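Local coordinates for regulatory protein YycH-like domain-containing protein (Eubacterium rectale, PDB 5COZ) that is of unknown function but is probably a secreted lipoprotein with a domain resembling the regulatory protein YycH, at residues D295-M306 with I317-N328. Residues are numbered along the deposited sequence; the frame is centred on the assembly and turned at random.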
loop_
_atom_site.group_PDB
_atom_site.type_symbol
_atom_site.label_atom_id
_atom_site.label_comp_id
_atom_site.label_asym_id
_atom_site.label_seq_id
_atom_site.Cartn_x
_atom_site.Cartn_y
_atom_site.Cartn_z
ATOM N N ASP A 295 -10.199 22.186 -7.916
ATOM C CA ASP A 295 -10.476 21.198 -8.963
ATOM C C ASP A 295 -10.127 19.803 -8.494
ATOM O O ASP A 295 -9.181 19.642 -7.722
ATOM C CB ASP A 295 -9.652 21.531 -10.194
ATOM C CG ASP A 295 -9.928 22.902 -10.782
ATOM O OD1 ASP A 295 -10.971 23.523 -10.420
ATOM O OD2 ASP A 295 -9.120 23.355 -11.615
ATOM N N ILE A 296 -10.869 18.800 -8.969
ATOM C CA ILE A 296 -10.691 17.434 -8.507
ATOM C C ILE A 296 -10.436 16.471 -9.650
ATOM O O ILE A 296 -11.036 16.611 -10.714
ATOM C CB ILE A 296 -11.946 17.003 -7.675
ATOM C CG1 ILE A 296 -11.961 17.745 -6.321
ATOM C CG2 ILE A 296 -11.984 15.456 -7.448
ATOM C CD1 ILE A 296 -13.326 17.706 -5.552
ATOM N N GLU A 297 -9.591 15.451 -9.396
ATOM C CA GLU A 297 -9.352 14.358 -10.324
ATOM C C GLU A 297 -9.409 13.056 -9.540
ATOM O O GLU A 297 -8.590 12.849 -8.641
ATOM C CB GLU A 297 -8.010 14.509 -11.039
ATOM C CG GLU A 297 -7.776 13.380 -12.031
ATOM C CD GLU A 297 -6.522 13.598 -12.841
ATOM O OE1 GLU A 297 -6.488 14.586 -13.608
ATOM O OE2 GLU A 297 -5.536 12.862 -12.615
ATOM N N VAL A 298 -10.347 12.170 -9.890
ATOM C CA VAL A 298 -10.472 10.844 -9.258
ATOM C C VAL A 298 -9.422 9.937 -9.898
ATOM O O VAL A 298 -9.364 9.855 -11.129
ATOM C CB VAL A 298 -11.907 10.280 -9.430
ATOM C CG1 VAL A 298 -11.987 8.822 -8.925
ATOM C CG2 VAL A 298 -12.914 11.159 -8.689
ATOM N N SER A 299 -8.584 9.266 -9.075
ATOM C CA SER A 299 -7.467 8.484 -9.592
ATOM C C SER A 299 -7.593 6.965 -9.407
ATOM O O SER A 299 -6.902 6.219 -10.107
ATOM C CB SER A 299 -6.172 8.958 -8.932
ATOM O OG SER A 299 -6.104 8.526 -7.578
ATOM N N GLU A 300 -8.381 6.500 -8.418
ATOM C CA GLU A 300 -8.487 5.063 -8.214
ATOM C C GLU A 300 -9.763 4.723 -7.452
ATOM O O GLU A 300 -10.143 5.440 -6.516
ATOM C CB GLU A 300 -7.259 4.566 -7.427
ATOM C CG GLU A 300 -7.281 3.084 -7.142
ATOM C CD GLU A 300 -6.105 2.519 -6.379
ATOM O OE1 GLU A 300 -5.046 3.179 -6.283
ATOM O OE2 GLU A 300 -6.241 1.369 -5.924
ATOM N N ILE A 301 -10.404 3.604 -7.843
ATOM C CA ILE A 301 -11.520 3.039 -7.100
ATOM C C ILE A 301 -11.077 1.615 -6.779
ATOM O O ILE A 301 -10.719 0.866 -7.700
ATOM C CB ILE A 301 -12.854 3.091 -7.857
ATOM C CG1 ILE A 301 -13.194 4.528 -8.250
ATOM C CG2 ILE A 301 -13.981 2.426 -7.012
ATOM C CD1 ILE A 301 -14.426 4.581 -9.271
ATOM N N SER A 302 -11.092 1.238 -5.503
ATOM C CA SER A 302 -10.489 -0.015 -5.073
ATOM C C SER A 302 -11.326 -0.728 -4.042
ATOM O O SER A 302 -11.779 -0.112 -3.079
ATOM C CB SER A 302 -9.110 0.309 -4.471
ATOM O OG SER A 302 -8.436 -0.841 -3.976
ATOM N N LEU A 303 -11.488 -2.047 -4.208
ATOM C CA LEU A 303 -12.165 -2.921 -3.252
ATOM C C LEU A 303 -11.121 -3.405 -2.260
ATOM O O LEU A 303 -10.129 -4.014 -2.681
ATOM C CB LEU A 303 -12.833 -4.104 -3.981
ATOM C CG LEU A 303 -13.411 -5.188 -3.097
ATOM C CD1 LEU A 303 -14.543 -4.617 -2.192
ATOM C CD2 LEU A 303 -13.938 -6.344 -3.996
ATOM N N GLU A 304 -11.320 -3.114 -0.975
ATOM C CA GLU A 304 -10.314 -3.461 0.024
ATOM C C GLU A 304 -10.969 -4.001 1.269
ATOM O O GLU A 304 -12.165 -3.833 1.470
ATOM C CB GLU A 304 -9.442 -2.231 0.383
ATOM C CG GLU A 304 -8.849 -1.585 -0.869
ATOM C CD GLU A 304 -7.927 -0.406 -0.648
ATOM O OE1 GLU A 304 -7.773 0.015 0.520
ATOM O OE2 GLU A 304 -7.442 0.169 -1.654
ATOM N N TYR A 305 -10.168 -4.636 2.139
ATOM C CA TYR A 305 -10.655 -5.087 3.432
ATOM C C TYR A 305 -10.151 -4.140 4.501
ATOM O O TYR A 305 -8.939 -4.051 4.743
ATOM C CB TYR A 305 -10.135 -6.506 3.731
ATOM C CG TYR A 305 -11.070 -7.636 3.372
ATOM C CD1 TYR A 305 -12.398 -7.635 3.798
ATOM C CD2 TYR A 305 -10.609 -8.757 2.696
ATOM C CE1 TYR A 305 -13.240 -8.727 3.561
ATOM C CE2 TYR A 305 -11.438 -9.861 2.462
ATOM C CZ TYR A 305 -12.750 -9.844 2.904
ATOM O OH TYR A 305 -13.552 -10.941 2.691
HETATM N N MSE A 306 -11.080 -3.467 5.176
HETATM C CA MSE A 306 -10.694 -2.562 6.253
HETATM C C MSE A 306 -10.774 -3.302 7.582
HETATM O O MSE A 306 -11.683 -4.111 7.792
HETATM C CB MSE A 306 -11.588 -1.323 6.278
HETATM C CG MSE A 306 -11.147 -0.332 7.343
HETATM SE SE MSE A 306 -11.918 1.418 7.062
HETATM C CE MSE A 306 -10.714 2.033 5.715
ATOM N N ILE A 317 -13.030 -7.475 10.173
ATOM C CA ILE A 317 -12.541 -7.256 8.808
ATOM C C ILE A 317 -13.763 -7.154 7.905
ATOM O O ILE A 317 -14.599 -8.068 7.910
ATOM C CB ILE A 317 -11.531 -8.344 8.369
ATOM C CG1 ILE A 317 -10.986 -8.057 6.962
ATOM C CG2 ILE A 317 -12.052 -9.807 8.502
ATOM C CD1 ILE A 317 -9.766 -8.905 6.581
ATOM N N LYS A 318 -13.919 -6.000 7.208
ATOM C CA LYS A 318 -15.130 -5.792 6.412
ATOM C C LYS A 318 -14.744 -5.170 5.100
ATOM O O LYS A 318 -13.805 -4.355 5.067
ATOM C CB LYS A 318 -16.111 -4.849 7.154
ATOM C CG LYS A 318 -16.593 -5.448 8.496
ATOM C CD LYS A 318 -17.608 -4.548 9.202
ATOM C CE LYS A 318 -18.966 -4.594 8.516
ATOM N NZ LYS A 318 -19.929 -3.619 9.106
ATOM N N PRO A 319 -15.449 -5.489 4.006
ATOM C CA PRO A 319 -15.067 -4.894 2.722
ATOM C C PRO A 319 -15.518 -3.453 2.611
ATOM O O PRO A 319 -16.621 -3.077 3.069
ATOM C CB PRO A 319 -15.811 -5.762 1.692
ATOM C CG PRO A 319 -17.064 -6.226 2.439
ATOM C CD PRO A 319 -16.562 -6.458 3.852
ATOM N N VAL A 320 -14.677 -2.667 1.957
ATOM C CA VAL A 320 -14.946 -1.265 1.676
ATOM C C VAL A 320 -14.598 -0.976 0.222
ATOM O O VAL A 320 -13.724 -1.631 -0.363
ATOM C CB VAL A 320 -14.149 -0.297 2.628
ATOM C CG1 VAL A 320 -14.628 -0.449 4.064
ATOM C CG2 VAL A 320 -12.625 -0.484 2.533
ATOM N N TRP A 321 -15.262 0.037 -0.347
ATOM C CA TRP A 321 -14.849 0.650 -1.601
ATOM C C TRP A 321 -14.136 1.948 -1.259
ATOM O O TRP A 321 -14.714 2.782 -0.547
ATOM C CB TRP A 321 -16.055 0.937 -2.501
ATOM C CG TRP A 321 -16.617 -0.256 -3.200
ATOM C CD1 TRP A 321 -17.826 -0.845 -2.969
ATOM C CD2 TRP A 321 -16.053 -0.922 -4.337
ATOM N NE1 TRP A 321 -18.040 -1.866 -3.877
ATOM C CE2 TRP A 321 -16.978 -1.915 -4.744
ATOM C CE3 TRP A 321 -14.848 -0.784 -5.048
ATOM C CZ2 TRP A 321 -16.746 -2.761 -5.838
ATOM C CZ3 TRP A 321 -14.619 -1.614 -6.148
ATOM C CH2 TRP A 321 -15.556 -2.593 -6.526
ATOM N N VAL A 322 -12.878 2.089 -1.699
ATOM C CA VAL A 322 -12.092 3.290 -1.433
ATOM C C VAL A 322 -11.987 4.065 -2.725
ATOM O O VAL A 322 -11.676 3.478 -3.767
ATOM C CB VAL A 322 -10.677 2.964 -0.885
ATOM C CG1 VAL A 322 -9.984 4.264 -0.463
ATOM C CG2 VAL A 322 -10.770 2.009 0.308
ATOM N N VAL A 323 -12.226 5.382 -2.674
ATOM C CA VAL A 323 -12.024 6.259 -3.818
ATOM C C VAL A 323 -10.872 7.184 -3.480
ATOM O O VAL A 323 -10.944 7.959 -2.536
ATOM C CB VAL A 323 -13.291 7.070 -4.202
ATOM C CG1 VAL A 323 -13.022 7.967 -5.421
ATOM C CG2 VAL A 323 -14.454 6.126 -4.483
ATOM N N TYR A 324 -9.798 7.099 -4.278
ATOM C CA TYR A 324 -8.633 7.954 -4.115
ATOM C C TYR A 324 -8.748 9.055 -5.136
ATOM O O TYR A 324 -9.068 8.771 -6.306
ATOM C CB TYR A 324 -7.337 7.151 -4.336
ATOM C CG TYR A 324 -7.188 5.983 -3.382
ATOM C CD1 TYR A 324 -7.650 4.712 -3.729
ATOM C CD2 TYR A 324 -6.477 6.116 -2.191
ATOM C CE1 TYR A 324 -7.447 3.611 -2.890
ATOM C CE2 TYR A 324 -6.279 5.025 -1.343
ATOM C CZ TYR A 324 -6.730 3.771 -1.715
ATOM O OH TYR A 324 -6.560 2.696 -0.875
ATOM N N TYR A 325 -8.531 10.317 -4.698
ATOM C CA TYR A 325 -8.637 11.421 -5.626
ATOM C C TYR A 325 -7.673 12.517 -5.262
ATOM O O TYR A 325 -7.195 12.569 -4.137
ATOM C CB TYR A 325 -10.101 11.950 -5.666
ATOM C CG TYR A 325 -10.548 12.638 -4.389
ATOM C CD1 TYR A 325 -11.086 11.911 -3.331
ATOM C CD2 TYR A 325 -10.489 14.027 -4.264
ATOM C CE1 TYR A 325 -11.526 12.548 -2.165
ATOM C CE2 TYR A 325 -10.915 14.670 -3.105
ATOM C CZ TYR A 325 -11.422 13.925 -2.055
ATOM O OH TYR A 325 -11.864 14.583 -0.914
ATOM N N TYR A 326 -7.440 13.435 -6.203
ATOM C CA TYR A 326 -6.625 14.614 -5.964
ATOM C C TYR A 326 -7.488 15.853 -5.947
ATOM O O TYR A 326 -8.450 15.928 -6.704
ATOM C CB TYR A 326 -5.590 14.803 -7.100
ATOM C CG TYR A 326 -4.591 13.695 -7.210
ATOM C CD1 TYR A 326 -3.571 13.555 -6.269
ATOM C CD2 TYR A 326 -4.611 12.819 -8.296
ATOM C CE1 TYR A 326 -2.621 12.546 -6.382
ATOM C CE2 TYR A 326 -3.667 11.792 -8.415
ATOM C CZ TYR A 326 -2.666 11.672 -7.460
ATOM O OH TYR A 326 -1.727 10.661 -7.545
ATOM N N GLN A 327 -7.139 16.822 -5.106
ATOM C CA GLN A 327 -7.783 18.121 -5.165
ATOM C C GLN A 327 -6.704 19.180 -5.235
ATOM O O GLN A 327 -5.762 19.168 -4.448
ATOM C CB GLN A 327 -8.741 18.379 -4.000
ATOM C CG GLN A 327 -9.482 19.710 -4.160
ATOM C CD GLN A 327 -10.613 19.859 -3.169
ATOM O OE1 GLN A 327 -10.473 19.531 -1.987
ATOM N NE2 GLN A 327 -11.754 20.321 -3.654
ATOM N N ASN A 328 -6.893 20.122 -6.146
ATOM C CA ASN A 328 -5.934 21.197 -6.402
ATOM C C ASN A 328 -6.279 22.368 -5.487
ATOM O O ASN A 328 -7.069 23.248 -5.844
ATOM C CB ASN A 328 -6.026 21.553 -7.885
ATOM C CG ASN A 328 -4.842 22.290 -8.400
ATOM O OD1 ASN A 328 -3.807 22.415 -7.715
ATOM N ND2 ASN A 328 -4.966 22.813 -9.631
HETATM O O HOH W 1 -8.214 24.308 -8.251
HETATM O O HOH W 2 -6.739 22.158 -11.711
#
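A long antiparallel beta hairpin, formed by strands 295-311 and 314-330 of a mixed sheet, carries a classic beta bulge, where Ser299 and Glu300 both face Tyr324 and the register shifts by one. Tyr324 O takes both amides, Ser299 N at 2.9 Å and Glu300 N at 3.2 Å, from one face of its carbonyl plane, while Tyr324 N returns a bond to Glu300 O. On the face that carries Glu300, Ser302, Glu304 and Tyr324, the Glu300 side chain runs alongside the Tyr324 ring, and Glu304 comes to meet that ring from the opposite direction. With CG turned anti to the carbonyl carbon (chi1 -53°), Glu304 puts OE2 at the ring edge, where its syn lone pair accepts Tyr324 OH at 2.8 Å; the anti lone pair takes Ser302 OG at 2.7 Å. Arg227 forms salt bridges with both glutamates, probably balancing their buried charge, and Asn50 ND2 also hydrogen-bonds to Glu300 OE2. A leucine in place of Glu304 would probably leave the Tyr324 and Ser302 hydroxyls without this shared acceptor and cost Arg227 one carboxylate. On the opposite face, that of Ile301, Leu303 and Trp321, Leu303 CB sits over the indole six-membered ring, 4.0 Å from its centroid, in a CH-pi contact.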